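Nidogen (Mus musculus, PDB 1NPE) probably helps to organise basement membranes, its six-bladed YWTD beta-propeller domain serving as a binding site for laminin. Local coordinates at residues Phe6-Thr9 / Gly10-Glu13; Pro16-Asn20 / Thr21-Thr25; Cys193-Pro196 / Ala197-Gly200; Ala42-Cys45 / Val46-Val49. One frame throughout, in Å; residues are numbered along the deposited sequence.

Contact 1. Residues Phe6-Thr9 / Gly10-Glu13; sequences FAQT and GKIE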
# COMPACT_ATOMS: atom_id res chain seq x y z
N PHE A 6 4.20 -13.15 -7.62
CA PHE A 6 4.27 -12.25 -6.48
C PHE A 6 5.33 -11.16 -6.64
O PHE A 6 6.27 -11.31 -7.41
CB PHE A 6 4.40 -13.00 -5.15
CG PHE A 6 5.68 -13.76 -4.98
CD1 PHE A 6 5.73 -15.13 -5.23
CD2 PHE A 6 6.82 -13.13 -4.49
CE1 PHE A 6 6.90 -15.87 -5.00
CE2 PHE A 6 7.99 -13.85 -4.25
CZ PHE A 6 8.03 -15.23 -4.51
N ALA A 7 5.14 -10.06 -5.92
CA ALA A 7 6.04 -8.93 -6.01
C ALA A 7 7.06 -8.79 -4.87
O ALA A 7 6.79 -9.15 -3.73
CB ALA A 7 5.24 -7.65 -6.14
N GLN A 8 8.22 -8.27 -5.24
CA GLN A 8 9.33 -7.98 -4.33
C GLN A 8 9.95 -6.70 -4.87
O GLN A 8 9.62 -6.27 -5.97
CB GLN A 8 10.38 -9.09 -4.33
CG GLN A 8 10.13 -10.18 -3.30
CD GLN A 8 11.19 -11.28 -3.34
OE1 GLN A 8 11.57 -11.75 -4.40
NE2 GLN A 8 11.64 -11.70 -2.16
N THR A 9 10.82 -6.08 -4.07
CA THR A 9 11.48 -4.86 -4.50
C THR A 9 12.37 -5.20 -5.69
O THR A 9 13.18 -6.12 -5.62
CB THR A 9 12.32 -4.24 -3.36
OG1 THR A 9 11.45 -3.81 -2.30
CG2 THR A 9 13.12 -3.04 -3.85
N GLY A 10 12.13 -4.49 -6.80
CA GLY A 10 12.91 -4.68 -8.01
C GLY A 10 12.59 -5.86 -8.90
O GLY A 10 13.30 -6.10 -9.87
N LYS A 11 11.51 -6.59 -8.61
CA LYS A 11 11.16 -7.76 -9.42
C LYS A 11 9.76 -8.32 -9.17
O LYS A 11 9.05 -7.91 -8.26
CB LYS A 11 12.16 -8.88 -9.15
CG LYS A 11 12.28 -9.24 -7.67
CD LYS A 11 13.23 -10.40 -7.42
CE LYS A 11 12.67 -11.71 -7.94
NZ LYS A 11 13.57 -12.83 -7.58
N ILE A 12 9.38 -9.26 -10.03
CA ILE A 12 8.12 -9.98 -9.92
C ILE A 12 8.54 -11.45 -10.08
O ILE A 12 9.18 -11.81 -11.07
CB ILE A 12 7.11 -9.65 -11.05
CG1 ILE A 12 6.61 -8.21 -10.93
CG2 ILE A 12 5.92 -10.60 -10.97
CD1 ILE A 12 5.67 -7.83 -12.06
N GLU A 13 8.22 -12.27 -9.08
CA GLU A 13 8.57 -13.68 -9.10
C GLU A 13 7.46 -14.54 -9.70
O GLU A 13 6.28 -14.19 -9.63
CB GLU A 13 8.91 -14.17 -7.69
CG GLU A 13 9.53 -15.57 -7.62
CD GLU A 13 11.00 -15.62 -8.04
OE1 GLU A 13 11.51 -14.64 -8.62
OE2 GLU A 13 11.66 -16.65 -7.80
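F6 has its CG between its own backbone N and carbonyl carbon (chi1 66°), while E13 has its CG anti to the backbone N (chi1 -169°). These settings lay the start of the glutamate chain against the phenyl ring. The motif is a beta hairpin of a propeller blade. Strands 2-8 and 11-17 run antiparallel, and a type II turn from Q8 to K11 joins them, with G10 taking the positive phi.

E13 CB makes a CH-pi contact over one face of the F6 ring, 3.6 Å from its centroid and 18° off the normal. E13 CG lies just beyond the rim, 3.5 Å from F6 CZ. The glutamate chain then bends and carries its carboxylate away. K11 NZ reaches E13 OE1 at 2.9 Å from above the carboxylate plane and forms a salt bridge. The lysine chain runs alongside Q8, with Q8 OE1 3.7 Å from K11 CD. The amide of Q8 is held through NE2, which donates to K249 O.

A7 and I12 lie on the opposite face of the hairpin and pack on I38 of strand 36-44, in the next blade. At the turn, T9 OG1 is hydrogen-bonded to an acidic side chain of another protein chain.

Two pairs of backbone bonds lace the strands. Q8 and K11 bond both ways beside the turn, with K11 N 3.3 Å from Q8 O. F6 N donates to E13 O at 3.1 Å. F6 O takes E13 N at 2.7 Å and is also approached by I12 CA at 3.4 Å, a CA-H...O contact.

Contact 2. Residues Pro16-Asn20 / Thr21-Thr25; sequences PLERN and TMKKT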
# COMPACT_ATOMS: atom_id res chain seq x y z
N PRO A 16 5.15 -22.15 -10.79
CA PRO A 16 4.07 -23.03 -11.26
C PRO A 16 3.16 -23.55 -10.16
O PRO A 16 3.58 -23.73 -9.02
CB PRO A 16 4.84 -24.18 -11.91
CG PRO A 16 6.12 -23.55 -12.34
CD PRO A 16 6.46 -22.71 -11.14
N LEU A 17 1.91 -23.78 -10.54
CA LEU A 17 0.89 -24.33 -9.65
C LEU A 17 0.32 -25.56 -10.33
O LEU A 17 -0.51 -25.44 -11.23
CB LEU A 17 -0.25 -23.33 -9.43
CG LEU A 17 -0.37 -22.51 -8.15
CD1 LEU A 17 -1.78 -21.91 -8.11
CD2 LEU A 17 -0.16 -23.37 -6.91
N GLU A 18 0.78 -26.74 -9.93
CA GLU A 18 0.27 -27.98 -10.51
C GLU A 18 -0.67 -28.65 -9.50
O GLU A 18 -0.23 -29.21 -8.49
CB GLU A 18 1.42 -28.91 -10.93
CG GLU A 18 2.32 -28.29 -12.01
CD GLU A 18 3.10 -29.32 -12.83
OE1 GLU A 18 4.33 -29.43 -12.65
OE2 GLU A 18 2.46 -30.01 -13.66
N ARG A 19 -1.97 -28.54 -9.76
CA ARG A 19 -3.02 -29.09 -8.90
C ARG A 19 -2.93 -28.65 -7.44
O ARG A 19 -2.59 -29.43 -6.55
CB ARG A 19 -3.08 -30.62 -9.00
CG ARG A 19 -4.02 -31.12 -10.10
CD ARG A 19 -5.43 -30.54 -9.94
NE ARG A 19 -5.79 -29.59 -11.01
CZ ARG A 19 -6.09 -28.31 -10.82
NH1 ARG A 19 -6.09 -27.78 -9.60
NH2 ARG A 19 -6.43 -27.55 -11.86
N ASN A 20 -3.22 -27.37 -7.21
CA ASN A 20 -3.20 -26.76 -5.88
C ASN A 20 -1.88 -26.91 -5.12
O ASN A 20 -1.85 -26.80 -3.89
CB ASN A 20 -4.37 -27.30 -5.03
CG ASN A 20 -5.74 -27.06 -5.67
OD1 ASN A 20 -6.77 -27.50 -5.14
ND2 ASN A 20 -5.75 -26.37 -6.80
N THR A 21 -0.79 -27.12 -5.85
CA THR A 21 0.53 -27.29 -5.24
C THR A 21 1.56 -26.33 -5.85
O THR A 21 1.65 -26.17 -7.06
CB THR A 21 1.04 -28.75 -5.40
OG1 THR A 21 0.15 -29.64 -4.72
CG2 THR A 21 2.44 -28.91 -4.83
N MET A 22 2.33 -25.67 -4.98
CA MET A 22 3.36 -24.74 -5.44
C MET A 22 4.65 -25.49 -5.78
O MET A 22 5.18 -26.22 -4.94
CB MET A 22 3.70 -23.70 -4.36
CG MET A 22 2.56 -22.81 -3.90
SD MET A 22 3.16 -21.49 -2.82
CE MET A 22 3.01 -22.22 -1.20
N LYS A 23 5.15 -25.31 -7.00
CA LYS A 23 6.40 -25.95 -7.42
C LYS A 23 7.52 -25.01 -7.01
O LYS A 23 8.06 -24.26 -7.83
CB LYS A 23 6.41 -26.16 -8.94
CG LYS A 23 5.30 -27.07 -9.49
CD LYS A 23 5.61 -28.56 -9.31
CE LYS A 23 5.30 -29.06 -7.90
NZ LYS A 23 5.66 -30.51 -7.73
N LYS A 24 7.87 -25.03 -5.73
CA LYS A 24 8.90 -24.16 -5.16
C LYS A 24 10.27 -24.20 -5.83
O LYS A 24 10.95 -23.17 -5.92
CB LYS A 24 9.11 -24.48 -3.68
CG LYS A 24 7.85 -24.57 -2.85
CD LYS A 24 8.23 -24.99 -1.46
CE LYS A 24 7.10 -25.73 -0.80
NZ LYS A 24 7.48 -26.22 0.56
N THR A 25 10.69 -25.39 -6.24
CA THR A 25 11.99 -25.56 -6.88
C THR A 25 12.05 -24.97 -8.28
O THR A 25 13.14 -24.75 -8.83
CB THR A 25 12.38 -27.05 -6.94
OG1 THR A 25 11.38 -27.77 -7.66
CG2 THR A 25 12.51 -27.61 -5.54
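P16 and K23 are joined by the straightest backbone bond here: K23 N donates to P16 O at 3.0 Å, with an N-H...O angle of 173°. A second, more bent bond runs from E18 N to T21 O, 3.1 Å long, with the donor in the carbonyl plane. T21 returns two weak bonds, from its backbone N to E18 O and from OG1 to R19 O. L17 CA adds a CA-H...O contact to T21 O at 3.3 Å.

Apolar contacts lie on two sides. L17 CD2 approaches M22 CG at 4.1 Å, and both side chains also pack on Y222 and L4. The same methyl, L17 CD2, also lies 3.3 Å from T21 O. On the more exposed side, the K23 chain crosses the P16 ring at about a right angle, with K23 CG 3.8 Å from P16 CB.

Among the charged groups, the bend at chi2 (-80°) brings K23 CD to 3.7 Å from E18 OE1. A second bend at chi3 turns the chain beyond CD, and K23 NZ stays 5.2 Å from E18 OE1. R19 NH2 bonds Y217 OH, and K24 NZ forms a salt bridge with D243, tying the loop to the neighbouring blade.

The backbone reverses at R19 and N20, both with positive phi. L17 and M22 make a single bridge beyond the turn, and K23 is the centre of an inverse gamma turn. The arrangement is a tight hairpin-like reversal at the end of strand 11-17, on the way to strand 28-33 of the same propeller blade.

Contact 3. Residues Cys193-Pro196 / Ala197-Gly200; sequences CLNP and AQPG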
# COMPACT_ATOMS: atom_id res chain seq x y z
N CYS A 193 -13.63 -14.71 5.45
CA CYS A 193 -14.38 -14.87 4.22
C CYS A 193 -15.84 -14.61 4.53
O CYS A 193 -16.31 -14.86 5.64
CB CYS A 193 -14.23 -16.28 3.65
SG CYS A 193 -12.54 -16.75 3.19
N LEU A 194 -16.55 -14.14 3.51
CA LEU A 194 -17.96 -13.84 3.66
C LEU A 194 -18.64 -13.85 2.30
O LEU A 194 -17.98 -13.76 1.26
CB LEU A 194 -18.09 -12.48 4.36
CG LEU A 194 -18.76 -11.18 3.87
CD1 LEU A 194 -18.21 -10.07 4.77
CD2 LEU A 194 -18.49 -10.82 2.42
N ASN A 195 -19.95 -14.07 2.30
CA ASN A 195 -20.74 -14.04 1.07
C ASN A 195 -21.35 -12.64 1.08
O ASN A 195 -22.04 -12.27 2.03
CB ASN A 195 -21.85 -15.10 1.10
CG ASN A 195 -22.68 -15.12 -0.18
OD1 ASN A 195 -23.05 -14.07 -0.71
ND2 ASN A 195 -22.96 -16.32 -0.68
N PRO A 196 -21.06 -11.82 0.06
CA PRO A 196 -21.58 -10.45 -0.03
C PRO A 196 -23.11 -10.33 0.14
O PRO A 196 -23.61 -9.27 0.50
CB PRO A 196 -21.12 -10.00 -1.41
CG PRO A 196 -19.81 -10.71 -1.56
CD PRO A 196 -20.17 -12.11 -1.08
N ALA A 197 -23.82 -11.43 -0.13
CA ALA A 197 -25.28 -11.46 0.01
C ALA A 197 -25.68 -11.53 1.48
O ALA A 197 -26.69 -10.93 1.88
CB ALA A 197 -25.85 -12.65 -0.76
N GLN A 198 -24.91 -12.28 2.27
CA GLN A 198 -25.13 -12.45 3.71
C GLN A 198 -23.83 -12.01 4.38
O GLN A 198 -23.09 -12.83 4.93
CB GLN A 198 -25.39 -13.91 4.05
CG GLN A 198 -26.46 -14.61 3.22
CD GLN A 198 -26.49 -16.11 3.47
OE1 GLN A 198 -27.03 -16.57 4.48
NE2 GLN A 198 -25.88 -16.88 2.57
N PRO A 199 -23.56 -10.69 4.40
CA PRO A 199 -22.36 -10.08 4.98
C PRO A 199 -22.08 -10.38 6.46
O PRO A 199 -20.93 -10.39 6.89
CB PRO A 199 -22.60 -8.57 4.78
CG PRO A 199 -23.65 -8.50 3.70
CD PRO A 199 -24.54 -9.65 4.04
N GLY A 200 -23.15 -10.60 7.23
CA GLY A 200 -23.01 -10.87 8.66
C GLY A 200 -22.25 -12.12 9.09
O GLY A 200 -21.64 -12.12 10.16
O HOH W 1 -21.43 -14.96 4.79
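Q198 O accepts a 2.7 Å hydrogen bond from a water molecule that in turn accepts from N195 N at 3.0 Å. The water bridges the two residues that flank a type I turn, N195 to Q198. The direct bond across this turn, from Q198 N to N195 O, is weak and bent.

The side chain of N195 supplies a firmer hold. Its CG is anti to the backbone N (chi1 -179°), which brings OD1 to the N-H of A197. N195 OD1 accepts from A197 N at 2.8 Å, with an N-H...O angle of 158°. This closes an Asx turn inside the beta turn. The methyl of A197 lies close by, with A197 CB 3.1 Å from N195 OD1.

Two prolines shape the corner. P199 CG rests 3.3 Å from P196 O. L194 points toward 197-200, and L194 CD1 meets P199 O at 3.5 Å. L194 also packs on L181 and W183 of strand 180-185, while C193 is fixed to C182 by a disulfide.

The direct backbone bond is weak, and the asparagine amide and the bridging water supplement it. The water stands between N195 N and Q198 O, which would otherwise bond directly in a regular ladder.

Contact 4. Residues Ala42-Cys45 / Val46-Val49; sequences AFDC and VDKV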
# COMPACT_ATOMS: atom_id res chain seq x y z
N ALA A 42 -1.97 -7.91 -10.90
CA ALA A 42 -3.23 -8.41 -11.44
C ALA A 42 -2.93 -9.15 -12.74
O ALA A 42 -1.86 -8.97 -13.33
CB ALA A 42 -4.22 -7.27 -11.68
N PHE A 43 -3.87 -9.97 -13.19
CA PHE A 43 -3.65 -10.73 -14.41
C PHE A 43 -4.85 -10.75 -15.34
O PHE A 43 -5.97 -11.06 -14.92
CB PHE A 43 -3.26 -12.16 -14.04
CG PHE A 43 -2.88 -13.01 -15.21
CD1 PHE A 43 -1.66 -12.84 -15.84
CD2 PHE A 43 -3.74 -14.01 -15.66
CE1 PHE A 43 -1.29 -13.65 -16.90
CE2 PHE A 43 -3.38 -14.83 -16.72
CZ PHE A 43 -2.15 -14.65 -17.34
N ASP A 44 -4.61 -10.39 -16.60
CA ASP A 44 -5.66 -10.38 -17.62
C ASP A 44 -5.69 -11.75 -18.30
O ASP A 44 -4.82 -12.07 -19.10
CB ASP A 44 -5.39 -9.27 -18.64
CG ASP A 44 -6.24 -9.40 -19.89
OD1 ASP A 44 -7.39 -9.90 -19.80
OD2 ASP A 44 -5.76 -8.98 -20.96
N CYS A 45 -6.73 -12.52 -18.01
CA CYS A 45 -6.88 -13.87 -18.56
C CYS A 45 -7.09 -14.01 -20.06
O CYS A 45 -6.81 -15.08 -20.61
CB CYS A 45 -7.98 -14.63 -17.82
SG CYS A 45 -9.64 -13.88 -17.94
N VAL A 46 -7.59 -12.98 -20.74
CA VAL A 46 -7.81 -13.09 -22.18
C VAL A 46 -6.54 -12.92 -23.01
O VAL A 46 -6.32 -13.69 -23.95
CB VAL A 46 -8.93 -12.15 -22.70
CG1 VAL A 46 -10.09 -12.07 -21.71
CG2 VAL A 46 -8.39 -10.78 -23.02
N ASP A 47 -5.70 -11.95 -22.66
CA ASP A 47 -4.46 -11.71 -23.40
C ASP A 47 -3.22 -12.24 -22.68
O ASP A 47 -2.12 -12.18 -23.22
CB ASP A 47 -4.28 -10.22 -23.71
CG ASP A 47 -5.21 -9.72 -24.81
OD1 ASP A 47 -5.62 -10.53 -25.67
OD2 ASP A 47 -5.51 -8.51 -24.83
N LYS A 48 -3.42 -12.79 -21.48
CA LYS A 48 -2.34 -13.33 -20.66
C LYS A 48 -1.33 -12.22 -20.35
O LYS A 48 -0.14 -12.34 -20.66
CB LYS A 48 -1.63 -14.50 -21.37
CG LYS A 48 -2.52 -15.39 -22.23
CD LYS A 48 -3.64 -16.04 -21.44
CE LYS A 48 -4.58 -16.80 -22.38
NZ LYS A 48 -5.74 -17.41 -21.65
N VAL A 49 -1.82 -11.14 -19.76
CA VAL A 49 -0.97 -10.00 -19.44
C VAL A 49 -0.97 -9.69 -17.94
O VAL A 49 -2.02 -9.66 -17.29
CB VAL A 49 -1.40 -8.73 -20.24
CG1 VAL A 49 -0.49 -7.54 -19.90
CG2 VAL A 49 -1.34 -9.00 -21.73
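A G1 beta bulge lies at the loop end of the hairpin between strands 36-44 and 49-54: K48 and V49 both face D44. D44 N donates to V49 O at 2.8 Å, almost perfectly straight. D44 O takes V49 N at 3.2 Å on a lone pair, and K48 N more weakly. K48 has a positive phi, as is usual at the first position of a G1 bulge.

The D44 carboxylate accepts from two N-H groups of the loop. Its CG is anti to the backbone N (chi1 167°), which turns the group toward them. V46 N meets D44 OD1 at 3.2 Å from above the carboxylate plane, in an Asx turn. D47 N bonds OD2 weakly. D47 OD2 is 3.9 Å from D44 OD2. R91 forms a salt bridge with D44 and probably eases this crowding of negative charge.

K48 folds back over the loop, and K48 NZ meets C45 O at 2.8 Å, nearly along the C=O axis. F43 CZ lies 3.6 Å from K48 CA, beside the bulge.

C45 is joined by a disulfide to C263, which pins the end of the modelled chain here. The whole is a hairpin with a G1 bulge and an Asx turn, linking the first two strands of a propeller blade.

Contacts 1 and 2 lie in series on strand 11-17 and reach the same sheet, their centres about 18 Å apart. Contact 4 belongs to the next blade, with its centre also about 18 Å from that of contact 1. Contact 3 lies across the chain's centre from contact 1, about 32 Å between centres. Contact 1 is buried and is the most regular: a backbone ladder with a CH-pi contact and a salt bridge on one face. Contacts 2 and 4 are partly buried. Contact 2 has a single bridge, contact 4 a bulge with carboxylate and lysine bonds to the loop. Contact 3 is at the surface and uses water. Contacts 3 and 4 each have an Asx turn and a cysteine of a different disulfide.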